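Local coordinates for protein ADP compounds hydrolase NudE (Escherichia coli, PDB 1VHZ) that hydrolyses ADP-ribose, NADH, Ap2A and Ap3A as a magnesium-dependent homodimeric Nudix enzyme, at residues Val26-Leu31 with Val40-Arg45; Thr47-Val52 with Lys81-Pro86; Leu112-Met117 with Lys125-Val130. All blocks are in the same frame, centred on the assembly; numbering follows the deposited sequence.

In the fold
The three contacts follow one another along the chain, each closing before the next opens. Contact 1 pairs two strands in the three-stranded antiparallel sheet of strands 11-20, 25-32 and 38-44. It carries part of the ADP-ribose pocket. Its centre lies about 22 Å from that of contact 2 and about 25 Å from that of contact 3. Contacts 2 and 3 belong to the mixed sheet of the Nudix fold, with centres about 11 Å apart. Strand 51-58 joins them, pairing with 80-83 on one edge and 125-136 on the other. In contact 1 the ligand-binding strand also meets the second subunit. Contact 3 meets that subunit away from the ligand.

Contact 1. Residues Val26-Leu31 with Val40-Arg45. With APR (adenosine-5-diphosphoribose), chain C.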
loop_
_atom_site.group_PDB
_atom_site.type_symbol
_atom_site.label_atom_id
_atom_site.label_comp_id
_atom_site.label_asym_id
_atom_site.label_seq_id
_atom_site.Cartn_x
_atom_site.Cartn_y
_atom_site.Cartn_z
ATOM N N VAL A 26 -13.431 -12.533 -6.920
ATOM C CA VAL A 26 -12.301 -13.359 -6.527
ATOM C C VAL A 26 -12.158 -14.605 -7.384
ATOM O O VAL A 26 -13.078 -15.354 -7.684
ATOM C CB VAL A 26 -12.274 -13.664 -5.030
ATOM C CG1 VAL A 26 -13.672 -13.710 -4.442
ATOM C CG2 VAL A 26 -11.514 -14.947 -4.696
ATOM N N GLU A 27 -10.917 -14.789 -7.850
ATOM C CA GLU A 27 -10.513 -15.882 -8.690
ATOM C C GLU A 27 -9.589 -16.879 -7.989
ATOM O O GLU A 27 -8.778 -16.509 -7.146
ATOM C CB GLU A 27 -9.687 -15.345 -9.887
ATOM C CG GLU A 27 -10.540 -14.580 -10.875
ATOM C CD GLU A 27 -9.729 -14.030 -12.016
ATOM O OE1 GLU A 27 -8.506 -13.869 -11.840
ATOM O OE2 GLU A 27 -10.306 -13.784 -13.090
ATOM N N SER A 28 -9.746 -18.130 -8.376
ATOM C CA SER A 28 -8.896 -19.212 -7.868
ATOM C C SER A 28 -7.929 -19.501 -9.031
ATOM O O SER A 28 -8.400 -19.601 -10.168
ATOM C CB SER A 28 -9.687 -20.460 -7.532
ATOM O OG SER A 28 -9.064 -21.198 -6.496
ATOM N N VAL A 29 -6.640 -19.500 -8.779
ATOM C CA VAL A 29 -5.661 -19.723 -9.835
ATOM C C VAL A 29 -4.823 -20.973 -9.572
ATOM O O VAL A 29 -4.142 -21.024 -8.553
ATOM C CB VAL A 29 -4.682 -18.531 -9.960
ATOM C CG1 VAL A 29 -3.705 -18.734 -11.109
ATOM C CG2 VAL A 29 -5.417 -17.212 -10.163
ATOM N N ASP A 30 -4.890 -21.952 -10.473
ATOM C CA ASP A 30 -4.068 -23.147 -10.320
ATOM C C ASP A 30 -2.703 -22.839 -10.953
ATOM O O ASP A 30 -2.638 -22.387 -12.093
ATOM C CB ASP A 30 -4.669 -24.372 -10.994
ATOM C CG ASP A 30 -5.731 -25.015 -10.121
ATOM O OD1 ASP A 30 -5.384 -25.961 -9.396
ATOM O OD2 ASP A 30 -6.886 -24.556 -10.155
ATOM N N LEU A 31 -1.641 -23.058 -10.188
ATOM C CA LEU A 31 -0.307 -22.780 -10.666
ATOM C C LEU A 31 0.647 -23.970 -10.584
ATOM O O LEU A 31 0.568 -24.774 -9.668
ATOM C CB LEU A 31 0.346 -21.706 -9.755
ATOM C CG LEU A 31 -0.124 -20.269 -9.943
ATOM C CD1 LEU A 31 0.528 -19.370 -8.904
ATOM C CD2 LEU A 31 0.189 -19.779 -11.353
ATOM N N VAL A 40 -2.776 -23.783 -5.419
ATOM C CA VAL A 40 -3.969 -23.047 -5.833
ATOM C C VAL A 40 -3.989 -21.730 -5.048
ATOM O O VAL A 40 -4.016 -21.752 -3.814
ATOM C CB VAL A 40 -5.263 -23.823 -5.535
ATOM C CG1 VAL A 40 -6.489 -23.011 -5.935
ATOM C CG2 VAL A 40 -5.252 -25.166 -6.264
ATOM N N TYR A 41 -3.858 -20.618 -5.750
ATOM C CA TYR A 41 -3.850 -19.312 -5.100
ATOM C C TYR A 41 -5.170 -18.583 -5.365
ATOM O O TYR A 41 -5.887 -18.906 -6.311
ATOM C CB TYR A 41 -2.738 -18.427 -5.658
ATOM C CG TYR A 41 -1.329 -18.647 -5.186
ATOM C CD1 TYR A 41 -0.336 -17.720 -5.514
ATOM C CD2 TYR A 41 -0.957 -19.744 -4.428
ATOM C CE1 TYR A 41 0.974 -17.897 -5.098
ATOM C CE2 TYR A 41 0.343 -19.943 -4.008
ATOM C CZ TYR A 41 1.298 -19.011 -4.347
ATOM O OH TYR A 41 2.589 -19.186 -3.920
ATOM N N GLU A 42 -5.438 -17.574 -4.545
ATOM C CA GLU A 42 -6.650 -16.781 -4.750
ATOM C C GLU A 42 -6.232 -15.323 -4.942
ATOM O O GLU A 42 -5.242 -14.890 -4.355
ATOM C CB GLU A 42 -7.631 -16.918 -3.611
ATOM C CG GLU A 42 -8.476 -18.174 -3.635
ATOM C CD GLU A 42 -9.635 -18.112 -2.660
ATOM O OE1 GLU A 42 -9.661 -17.169 -1.837
ATOM O OE2 GLU A 42 -10.500 -19.006 -2.728
ATOM N N ARG A 43 -6.950 -14.606 -5.790
ATOM C CA ARG A 43 -6.658 -13.213 -6.054
ATOM C C ARG A 43 -7.926 -12.505 -6.556
ATOM O O ARG A 43 -8.905 -13.130 -6.953
ATOM C CB ARG A 43 -5.583 -13.011 -7.152
ATOM C CG ARG A 43 -6.087 -13.489 -8.511
ATOM C CD ARG A 43 -5.075 -13.299 -9.623
ATOM N NE ARG A 43 -5.663 -13.630 -10.914
ATOM C CZ ARG A 43 -5.035 -13.875 -12.049
ATOM N NH1 ARG A 43 -5.744 -14.145 -13.138
ATOM N NH2 ARG A 43 -3.708 -13.857 -12.127
ATOM N N MET A 44 -7.790 -11.189 -6.595
ATOM C CA MET A 44 -8.887 -10.371 -7.114
ATOM C C MET A 44 -8.738 -10.344 -8.634
ATOM O O MET A 44 -7.603 -10.350 -9.129
ATOM C CB MET A 44 -8.887 -8.984 -6.495
ATOM C CG MET A 44 -10.250 -8.694 -5.843
ATOM S SD MET A 44 -10.468 -9.666 -4.356
ATOM C CE MET A 44 -12.157 -10.202 -4.498
ATOM N N ARG A 45 -9.837 -10.449 -9.360
ATOM C CA ARG A 45 -9.772 -10.440 -10.810
ATOM C C ARG A 45 -8.902 -9.279 -11.300
ATOM O O ARG A 45 -9.102 -8.138 -10.920
ATOM C CB ARG A 45 -11.167 -10.346 -11.430
ATOM C CG ARG A 45 -11.172 -10.498 -12.941
ATOM C CD ARG A 45 -12.549 -10.902 -13.458
ATOM N NE ARG A 45 -12.456 -11.567 -14.753
ATOM C CZ ARG A 45 -12.084 -10.995 -15.893
ATOM N NH1 ARG A 45 -11.755 -9.708 -15.932
ATOM N NH2 ARG A 45 -12.033 -11.706 -17.016
HETATM N N1 APR C . -3.185 -16.980 -2.680
HETATM C C2 APR C . -2.866 -17.959 -1.720
HETATM N N3 APR C . -1.694 -18.144 -1.109
HETATM C C4 APR C . -0.703 -17.223 -1.518
HETATM C C5 APR C . -0.848 -16.184 -2.460
HETATM C C6 APR C . -2.185 -16.061 -3.078
HETATM N N6 APR C . -2.482 -15.131 -3.989
HETATM N N7 APR C . 0.341 -15.487 -2.600
HETATM C C8 APR C . 1.186 -16.094 -1.757
HETATM N N9 APR C . 0.605 -17.138 -1.089
HETATM C "C1'" APR C . 1.212 -18.160 0.020
HETATM C "C2'" APR C . 2.387 -18.947 -0.626
HETATM O "O2'" APR C . 2.408 -20.252 -0.083
HETATM C "C3'" APR C . 3.694 -18.185 -0.198
HETATM O "O3'" APR C . 4.587 -19.043 0.497
HETATM O "O4'" APR C . 1.833 -17.395 1.010
HETATM C "C4'" APR C . 3.278 -17.086 0.692
HETATM C "C5'" APR C . 4.082 -17.194 1.927
HETATM O O HOH W 1 -9.876 -21.262 -4.013
#
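Val26-Leu31 and Val40-Arg45 run antiparallel, their strand axes 4.5 Å apart at closest. Glu27 pairs with Arg43, and Val29 with Tyr41, each pair joined by two backbone hydrogen bonds. Arg43 CG lies between the backbone N and the carbonyl carbon (chi1 66°), and the extended chain carries NE to Glu27. OE1 of Glu27 takes bonds from NE (3.0 Å) and NH1 (3.1 Å) of Arg43, at the guanidinium edge and in its plane. Val29 CG2 covers one face of that group. NH2 of Arg43 turns to Glu73 and Val70 of the second subunit. OE2 of Glu27 faces NE of Arg45 at 3.5 Å, well out of the guanidinium plane, so no N-H points at it. The strands form a beta hairpin whose second strand, outermost in this chain's sheet, binds the adenine. Glu42 N donates to N1 of the ligand (3.0 Å), and Glu42 O accepts from N6 (2.8 Å). The Tyr41 ring has adenine over one face and, over the other, Leu31 CD1, 4.2 Å from the centroid in a CH-pi contact. A water links Ser28 OG to Glu42 OE2. Ser21 and Leu23 of the second subunit bond to Glu42 OE1.

Contact 2. Residues Thr47-Val52 with Lys81-Pro86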
loop_
_atom_site.group_PDB
_atom_site.type_symbol
_atom_site.label_atom_id
_atom_site.label_comp_id
_atom_site.label_asym_id
_atom_site.label_seq_id
_atom_site.Cartn_x
_atom_site.Cartn_y
_atom_site.Cartn_z
ATOM N N THR A 47 -7.428 -6.341 -13.363
ATOM C CA THR A 47 -8.044 -5.249 -14.103
ATOM C C THR A 47 -6.958 -4.293 -14.582
ATOM O O THR A 47 -5.851 -4.282 -14.041
ATOM C CB THR A 47 -9.048 -4.487 -13.218
ATOM O OG1 THR A 47 -9.555 -3.356 -13.931
ATOM C CG2 THR A 47 -8.371 -4.017 -11.939
ATOM N N ASN A 48 -7.276 -3.513 -15.604
ATOM C CA ASN A 48 -6.310 -2.536 -16.108
ATOM C C ASN A 48 -6.774 -1.141 -15.700
ATOM O O ASN A 48 -6.186 -0.146 -16.104
ATOM C CB ASN A 48 -6.099 -2.700 -17.609
ATOM C CG ASN A 48 -5.210 -3.908 -17.893
ATOM O OD1 ASN A 48 -4.003 -3.842 -17.653
ATOM N ND2 ASN A 48 -5.783 -5.008 -18.362
ATOM N N ARG A 49 -7.853 -1.090 -14.909
ATOM C CA ARG A 49 -8.376 0.193 -14.430
ATOM C C ARG A 49 -7.407 0.738 -13.372
ATOM O O ARG A 49 -7.100 0.056 -12.392
ATOM C CB ARG A 49 -9.784 0.051 -13.867
ATOM C CG ARG A 49 -10.474 1.356 -13.525
ATOM C CD ARG A 49 -11.260 1.947 -14.671
ATOM N NE ARG A 49 -12.056 3.099 -14.342
ATOM C CZ ARG A 49 -13.200 3.184 -13.688
ATOM N NH1 ARG A 49 -13.797 4.364 -13.479
ATOM N NH2 ARG A 49 -13.797 2.102 -13.219
ATOM N N GLU A 50 -6.822 1.907 -13.615
ATOM C CA GLU A 50 -5.872 2.455 -12.662
ATOM C C GLU A 50 -6.467 3.584 -11.835
ATOM O O GLU A 50 -7.515 4.140 -12.139
ATOM C CB GLU A 50 -4.578 2.900 -13.326
ATOM C CG GLU A 50 -3.920 1.804 -14.159
ATOM C CD GLU A 50 -2.636 2.243 -14.830
ATOM O OE1 GLU A 50 -2.284 3.439 -14.780
ATOM O OE2 GLU A 50 -1.949 1.375 -15.411
ATOM N N ALA A 51 -5.766 3.861 -10.733
ATOM C CA ALA A 51 -6.126 4.901 -9.811
ATOM C C ALA A 51 -5.159 6.075 -9.895
ATOM O O ALA A 51 -4.049 5.982 -10.428
ATOM C CB ALA A 51 -6.162 4.362 -8.371
ATOM N N VAL A 52 -5.614 7.199 -9.344
ATOM C CA VAL A 52 -4.833 8.420 -9.303
ATOM C C VAL A 52 -4.953 9.049 -7.910
ATOM O O VAL A 52 -5.984 8.941 -7.241
ATOM C CB VAL A 52 -5.256 9.436 -10.378
ATOM C CG1 VAL A 52 -6.658 9.971 -10.137
ATOM C CG2 VAL A 52 -4.278 10.613 -10.450
ATOM N N LYS A 81 -7.983 10.821 -3.768
ATOM C CA LYS A 81 -7.755 9.663 -4.605
ATOM C C LYS A 81 -9.011 9.318 -5.402
ATOM O O LYS A 81 -10.125 9.498 -4.895
ATOM C CB LYS A 81 -7.492 8.421 -3.687
ATOM C CG LYS A 81 -6.230 8.497 -2.877
ATOM C CD LYS A 81 -6.076 7.483 -1.771
ATOM C CE LYS A 81 -4.946 7.850 -0.812
ATOM N NZ LYS A 81 -5.341 8.779 0.301
ATOM N N GLY A 82 -8.824 8.723 -6.566
ATOM C CA GLY A 82 -9.951 8.303 -7.398
ATOM C C GLY A 82 -9.452 7.378 -8.510
ATOM O O GLY A 82 -8.279 7.030 -8.601
ATOM N N LEU A 83 -10.364 6.993 -9.386
ATOM C CA LEU A 83 -10.054 6.136 -10.498
ATOM C C LEU A 83 -9.887 6.921 -11.795
ATOM O O LEU A 83 -10.482 7.970 -11.996
ATOM C CB LEU A 83 -11.187 5.107 -10.683
ATOM C CG LEU A 83 -11.386 4.156 -9.505
ATOM C CD1 LEU A 83 -12.586 3.239 -9.761
ATOM C CD2 LEU A 83 -10.127 3.336 -9.275
ATOM N N ILE A 84 -9.025 6.392 -12.658
ATOM C CA ILE A 84 -8.830 7.007 -13.981
ATOM C C ILE A 84 -9.917 6.434 -14.892
ATOM O O ILE A 84 -9.976 5.203 -15.003
ATOM C CB ILE A 84 -7.441 6.631 -14.534
ATOM C CG1 ILE A 84 -6.368 7.219 -13.602
ATOM C CG2 ILE A 84 -7.319 7.093 -15.980
ATOM C CD1 ILE A 84 -4.938 7.050 -14.076
ATOM N N ASP A 85 -10.773 7.242 -15.482
ATOM C CA ASP A 85 -11.814 6.669 -16.359
ATOM C C ASP A 85 -11.172 6.263 -17.683
ATOM O O ASP A 85 -10.217 6.900 -18.124
ATOM C CB ASP A 85 -12.958 7.656 -16.564
ATOM C CG ASP A 85 -13.690 8.028 -15.286
ATOM O OD1 ASP A 85 -13.776 7.203 -14.357
ATOM O OD2 ASP A 85 -14.215 9.157 -15.173
ATOM N N PRO A 86 -11.653 5.193 -18.300
ATOM C CA PRO A 86 -11.130 4.731 -19.577
ATOM C C PRO A 86 -11.060 5.869 -20.585
ATOM O O PRO A 86 -11.993 6.660 -20.729
ATOM C CB PRO A 86 -12.092 3.649 -20.027
ATOM C CG PRO A 86 -12.908 3.275 -18.849
ATOM C CD PRO A 86 -12.806 4.387 -17.834
HETATM O O HOH W 2 -7.955 3.170 -15.795
#
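Backbone hydrogen bonds join Thr47-Val52 to Lys81-Pro86 in an antiparallel manner. Val52 and Gly82 form a hydrogen-bonded pair, Val52 N to Gly82 O at 2.8 Å and Gly82 N to Val52 O at 2.9 Å. Further on, Ile84 N donates to Glu50 O at 2.8 Å, nearly straight at 174°. A water bridges the two segments, accepting from Glu50 N and donating to Ile84 O.

Polar side-chain contacts centre on Arg49. Its chain bends at chi2 (90°), which brings the guanidinium to Leu83-Pro86. NE donates to Ile84 O (3.0 Å) from above the carbonyl plane. NH1 forms a salt bridge with Asp85 OD1 (3.0 Å) on the anti lone pair. Both oxygens lie at the guanidinium edge, near its plane. CD1 of Leu83 sits over one guanidinium face, 3.8 Å from NH2 of Arg49. Without the guanidinium, as with an alanine here, Asp85 OD1 is likely to lose its charged mate and Ile84 O one of its donors.

Apolar contacts are few. CG1 of Ile84 reaches CB of Val52 at 4.1 Å, and CD2 of Leu83 comes to CB of Ala51.

Gly82-Pro86 opens the Nudix box, the loop-helix-loop motif that continues into helix 90-102. Gly82 is near Glu97 and Glu101, which probably bind the divalent metal, as in related enzymes. Val52 and Ile84 pack on Ala93 of this helix, while Ala51 bonds through its backbone to Lys125 and Asn127 of strand 125-136.

Contact 3. Residues Leu112-Met117 with Lys125-Val130; sequences LKKLSM and KMNIVV
Leu112-Met117 and Lys125-Val130 form a beta hairpin within the mixed sheet of the Nudix fold. Their axes are 4.4 Å apart at closest, and four backbone hydrogen bonds tie them. Leu115 and Met126 exchange two, with Leu115 N to Met126 O at 2.7 Å. Ile128 donates its N to Lys113 O at 2.8 Å, and its O takes the N of Leu112.

On the face bearing Leu115 and Ile128, CD2 of Leu115 meets CD1 of Ile128 at 3.7 Å. Farther along, CD2 of Leu112 touches CG2 of Val130 at 3.6 Å. Ser173 and Trp181 of helix 169-184 pack against Leu115 and Leu112. Met53 of strand 51-58 touches both Met126 and Ile128.

On the other face, Lys114 and Asn127 lie side by side. Asn127 CG is anti to its carbonyl carbon (chi1 -60°), which sets OD1 against the lysine methylenes. Its ND2 donates to Ala51 O and Glu50 OE1, so Glu50 and Ala51 hold the amide's rotation. Lys114 NZ has a long, weak ion pair with Glu50 OE2.

The dimer partner lies close by. NZ of Lys113 donates to Leu161 O of the second subunit, and Leu115 packs on Asn167 of that subunit. Back within the hairpin, the lysine methylene nearest the amide is CE of Lys114, 3.4 Å from OD1 of Asn127.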
loop_
_atom_site.group_PDB
_atom_site.type_symbol
_atom_site.label_atom_id
_atom_site.label_comp_id
_atom_site.label_asym_id
_atom_site.label_seq_id
_atom_site.Cartn_x
_atom_site.Cartn_y
_atom_site.Cartn_z
ATOM N N LEU A 112 4.474 12.000 -10.879
ATOM C CA LEU A 112 5.673 11.649 -10.136
ATOM C C LEU A 112 6.020 10.197 -10.025
ATOM O O LEU A 112 7.188 9.814 -9.975
ATOM C CB LEU A 112 5.376 12.165 -8.700
ATOM C CG LEU A 112 6.484 12.795 -7.894
ATOM C CD1 LEU A 112 7.265 13.813 -8.706
ATOM C CD2 LEU A 112 5.891 13.466 -6.642
ATOM N N LYS A 113 4.996 9.337 -9.895
ATOM C CA LYS A 113 5.321 7.925 -9.715
ATOM C C LYS A 113 4.077 7.068 -9.895
ATOM O O LYS A 113 2.950 7.522 -9.633
ATOM C CB LYS A 113 5.826 7.734 -8.264
ATOM C CG LYS A 113 6.723 6.500 -8.037
ATOM C CD LYS A 113 8.128 6.835 -8.496
ATOM C CE LYS A 113 8.994 5.637 -8.787
ATOM N NZ LYS A 113 10.377 6.102 -9.153
ATOM N N LYS A 114 4.353 5.822 -10.269
ATOM C CA LYS A 114 3.264 4.849 -10.415
ATOM C C LYS A 114 3.553 3.711 -9.446
ATOM O O LYS A 114 4.638 3.127 -9.445
ATOM C CB LYS A 114 3.134 4.361 -11.843
ATOM C CG LYS A 114 2.123 3.231 -12.015
ATOM C CD LYS A 114 2.272 2.658 -13.422
ATOM C CE LYS A 114 1.220 3.186 -14.354
ATOM N NZ LYS A 114 1.552 2.940 -15.783
ATOM N N LEU A 115 2.577 3.342 -8.625
ATOM C CA LEU A 115 2.847 2.281 -7.653
ATOM C C LEU A 115 1.826 1.154 -7.689
ATOM O O LEU A 115 0.655 1.406 -7.906
ATOM C CB LEU A 115 2.770 2.900 -6.253
ATOM C CG LEU A 115 3.977 3.306 -5.461
ATOM C CD1 LEU A 115 5.222 3.632 -6.259
ATOM C CD2 LEU A 115 3.625 4.485 -4.541
ATOM N N SER A 116 2.306 -0.044 -7.379
ATOM C CA SER A 116 1.416 -1.200 -7.241
ATOM C C SER A 116 1.107 -1.335 -5.744
ATOM O O SER A 116 1.775 -0.653 -4.934
ATOM C CB SER A 116 2.190 -2.446 -7.706
ATOM O OG SER A 116 3.062 -2.842 -6.660
ATOM N N MET A 117 0.085 -2.064 -5.341
ATOM C CA MET A 117 -0.235 -2.251 -3.926
ATOM C C MET A 117 -0.583 -3.728 -3.682
ATOM O O MET A 117 -1.554 -4.258 -4.204
ATOM C CB MET A 117 -1.391 -1.387 -3.458
ATOM C CG MET A 117 -1.448 0.081 -3.789
ATOM S SD MET A 117 -2.249 0.447 -5.361
ATOM C CE MET A 117 -3.679 1.387 -4.840
ATOM N N LYS A 125 -2.853 -0.332 -9.877
ATOM C CA LYS A 125 -1.786 0.631 -9.860
ATOM C C LYS A 125 -2.332 1.998 -9.400
ATOM O O LYS A 125 -3.440 2.374 -9.777
ATOM C CB LYS A 125 -1.153 0.905 -11.224
ATOM C CG LYS A 125 -0.835 -0.274 -12.095
ATOM C CD LYS A 125 0.364 -1.055 -11.592
ATOM C CE LYS A 125 0.695 -2.178 -12.584
ATOM N NZ LYS A 125 1.251 -3.346 -11.848
ATOM N N MET A 126 -1.441 2.727 -8.746
ATOM C CA MET A 126 -1.779 4.060 -8.257
ATOM C C MET A 126 -0.817 5.089 -8.830
ATOM O O MET A 126 0.405 4.987 -8.685
ATOM C CB MET A 126 -1.793 4.032 -6.739
ATOM C CG MET A 126 -1.821 5.396 -6.055
ATOM S SD MET A 126 -3.355 6.265 -6.376
ATOM C CE MET A 126 -4.456 5.473 -5.207
ATOM N N ASN A 127 -1.349 6.096 -9.508
ATOM C CA ASN A 127 -0.512 7.140 -10.090
ATOM C C ASN A 127 -0.529 8.363 -9.174
ATOM O O ASN A 127 -1.615 8.864 -8.858
ATOM C CB ASN A 127 -0.985 7.521 -11.502
ATOM C CG ASN A 127 -0.952 6.333 -12.457
ATOM O OD1 ASN A 127 0.053 6.070 -13.093
ATOM N ND2 ASN A 127 -2.055 5.585 -12.536
ATOM N N ILE A 128 0.654 8.794 -8.745
ATOM C CA ILE A 128 0.774 9.959 -7.872
ATOM C C ILE A 128 1.025 11.223 -8.664
ATOM O O ILE A 128 1.979 11.346 -9.448
ATOM C CB ILE A 128 1.908 9.747 -6.836
ATOM C CG1 ILE A 128 1.553 8.527 -5.968
ATOM C CG2 ILE A 128 2.083 10.983 -5.976
ATOM C CD1 ILE A 128 2.730 7.994 -5.166
ATOM N N VAL A 129 0.136 12.203 -8.531
ATOM C CA VAL A 129 0.287 13.456 -9.269
ATOM C C VAL A 129 0.350 14.660 -8.334
ATOM O O VAL A 129 -0.445 14.714 -7.391
ATOM C CB VAL A 129 -0.920 13.642 -10.221
ATOM C CG1 VAL A 129 -0.864 14.980 -10.947
ATOM C CG2 VAL A 129 -1.042 12.517 -11.226
ATOM N N VAL A 130 1.214 15.627 -8.614
ATOM C CA VAL A 130 1.279 16.849 -7.793
ATOM C C VAL A 130 0.551 17.959 -8.563
ATOM O O VAL A 130 0.775 18.099 -9.766
ATOM C CB VAL A 130 2.719 17.315 -7.534
ATOM C CG1 VAL A 130 2.754 18.571 -6.646
ATOM C CG2 VAL A 130 3.522 16.203 -6.902
#